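Local structure of uncharacterized protein RPA4178 (Rhodopseudomonas palustris, 3LAG) at residues E48-A53 and R58-L63. The protein is of unknown function but has a cupin domain that binds metal ions and probably shares the metal-centred pocket of that fold. Sequence-based numbering, arbitrary orientation.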
loop_
_atom_site.group_PDB
_atom_site.type_symbol
_atom_site.label_atom_id
_atom_site.label_comp_id
_atom_site.label_asym_id
_atom_site.label_seq_id
_atom_site.Cartn_x
_atom_site.Cartn_y
_atom_site.Cartn_z
ATOM N N GLU B 48 11.299 12.002 -5.578
ATOM C CA GLU B 48 11.265 13.347 -5.031
ATOM C C GLU B 48 10.065 14.038 -5.644
ATOM O O GLU B 48 10.054 14.385 -6.824
ATOM C CB GLU B 48 12.563 14.093 -5.329
ATOM C CG GLU B 48 13.785 13.360 -4.826
ATOM C CD GLU B 48 15.056 14.116 -5.098
ATOM O OE1 GLU B 48 15.646 13.926 -6.185
ATOM O OE2 GLU B 48 15.463 14.904 -4.224
HETATM N N MSE B 49 9.033 14.182 -4.820
HETATM C CA MSE B 49 7.711 14.655 -5.234
HETATM C C MSE B 49 7.483 16.104 -4.825
HETATM O O MSE B 49 7.484 16.423 -3.632
HETATM C CB MSE B 49 6.645 13.749 -4.589
HETATM C CG MSE B 49 5.217 13.975 -5.055
HETATM SE SE MSE B 49 3.960 12.767 -4.177
HETATM C CE MSE B 49 4.021 13.634 -2.426
ATOM N N THR B 50 7.271 16.978 -5.806
ATOM C CA THR B 50 7.028 18.380 -5.516
ATOM C C THR B 50 5.616 18.569 -4.962
ATOM O O THR B 50 4.633 18.096 -5.541
ATOM C CB THR B 50 7.243 19.229 -6.770
ATOM O OG1 THR B 50 8.611 19.107 -7.181
ATOM C CG2 THR B 50 6.927 20.688 -6.497
ATOM N N ILE B 51 5.526 19.246 -3.817
ATOM C CA ILE B 51 4.246 19.574 -3.210
ATOM C C ILE B 51 4.109 21.084 -3.211
ATOM O O ILE B 51 4.986 21.786 -2.693
ATOM C CB ILE B 51 4.160 19.080 -1.751
ATOM C CG1 ILE B 51 4.415 17.568 -1.696
ATOM C CG2 ILE B 51 2.807 19.452 -1.149
ATOM C CD1 ILE B 51 4.333 16.965 -0.304
ATOM N N VAL B 52 3.037 21.587 -3.819
ATOM C CA VAL B 52 2.783 23.022 -3.857
ATOM C C VAL B 52 1.683 23.342 -2.860
ATOM O O VAL B 52 0.555 22.840 -2.965
ATOM C CB VAL B 52 2.359 23.512 -5.247
ATOM C CG1 VAL B 52 2.308 25.051 -5.269
ATOM C CG2 VAL B 52 3.300 22.974 -6.320
ATOM N N ALA B 53 2.042 24.137 -1.855
ATOM C CA ALA B 53 1.116 24.522 -0.803
ATOM C C ALA B 53 0.166 25.586 -1.339
ATOM O O ALA B 53 0.428 26.181 -2.384
ATOM C CB ALA B 53 1.890 25.050 0.402
ATOM N N ARG B 58 6.841 25.734 -2.471
ATOM C CA ARG B 58 7.061 24.353 -2.872
ATOM C C ARG B 58 8.069 23.657 -1.986
ATOM O O ARG B 58 9.019 24.276 -1.495
ATOM C CB ARG B 58 7.582 24.296 -4.309
ATOM C CG ARG B 58 6.597 24.762 -5.353
ATOM C CD ARG B 58 7.197 24.652 -6.744
ATOM N NE ARG B 58 6.203 24.920 -7.778
ATOM C CZ ARG B 58 6.272 24.455 -9.020
ATOM N NH1 ARG B 58 7.296 23.694 -9.390
ATOM N NH2 ARG B 58 5.315 24.751 -9.892
ATOM N N SER B 59 7.871 22.359 -1.826
ATOM C CA SER B 59 8.818 21.515 -1.125
ATOM C C SER B 59 8.899 20.197 -1.880
ATOM O O SER B 59 8.070 19.912 -2.742
ATOM C CB SER B 59 8.384 21.297 0.324
ATOM O OG SER B 59 7.101 20.699 0.389
ATOM N N LEU B 60 9.860 19.361 -1.505
ATOM C CA LEU B 60 10.146 18.144 -2.249
ATOM C C LEU B 60 10.099 16.923 -1.329
ATOM O O LEU B 60 11.100 16.578 -0.689
ATOM C CB LEU B 60 11.523 18.270 -2.893
ATOM C CG LEU B 60 11.933 17.247 -3.948
ATOM C CD1 LEU B 60 10.911 17.198 -5.071
ATOM C CD2 LEU B 60 13.311 17.593 -4.497
ATOM N N ALA B 61 8.928 16.291 -1.244
ATOM C CA ALA B 61 8.740 15.135 -0.379
ATOM C C ALA B 61 9.690 14.023 -0.807
ATOM O O ALA B 61 9.781 13.671 -2.000
ATOM C CB ALA B 61 7.297 14.655 -0.433
ATOM N N GLN B 62 10.386 13.472 0.183
ATOM C CA GLN B 62 11.326 12.392 -0.048
ATOM C C GLN B 62 10.646 11.043 0.190
ATOM O O GLN B 62 10.522 10.577 1.328
ATOM C CB GLN B 62 12.549 12.565 0.845
ATOM C CG GLN B 62 13.277 13.879 0.598
ATOM C CD GLN B 62 13.816 13.992 -0.815
ATOM O OE1 GLN B 62 13.455 14.906 -1.560
ATOM N NE2 GLN B 62 14.678 13.060 -1.196
ATOM N N LEU B 63 10.196 10.437 -0.905
ATOM C CA LEU B 63 9.469 9.166 -0.864
ATOM C C LEU B 63 10.427 7.990 -0.841
ATOM O O LEU B 63 11.332 7.934 -1.672
ATOM C CB LEU B 63 8.582 9.014 -2.103
ATOM C CG LEU B 63 7.560 10.113 -2.373
ATOM C CD1 LEU B 63 6.741 9.784 -3.614
ATOM C CD2 LEU B 63 6.676 10.326 -1.155
HETATM O O HOH W 1 5.039 22.416 0.029
#
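Met49, a selenomethionine, lies against Ala61 and Leu63 on the inner face of a beta hairpin. Met49 CB lies 4.1 Å from Leu63 CD1. CG stands anti to the backbone N (chi1 -172°), beside the carbonyl carbon, on the side of the strand that faces inward; SE then meets the same Leu63 methyl, and a bend at the last torsion (72°) turns Met49 CE back to Ala61 CB at 4.0 Å. Ile51 CD1 is 3.8 Å from Ala61 CB. Met49 also packs on Val79, Ile87, Phe89 and Tyr69, so this face of the hairpin looks into the cupin beta-barrel, the selenomethionine side chain about 7 Å from the nickel ion. Strands 47-52 and 58-63 are antiparallel neighbours; the first continues the sheet through strand 76-80, while the second is an outermost strand of the chain. Two reciprocal backbone pairs join them: Met49 with Ala61, where Met49 N to Ala61 O is nearly straight (169°), and Ile51 with Ser59. A water donates a hydrogen bond to Ile51 O and is hydrogen-bonded to Ser59 OG at 2.7 Å, bridging the two residues. On the other face Leu60 lies across Glu48 in the conformers modelled here, the close approach being uncertain, and the extended Arg58 chain runs alongside Val52, Arg58 NE 3.8 Å from Val52 CG2, with Thr50 CG2 touching Arg58 CD.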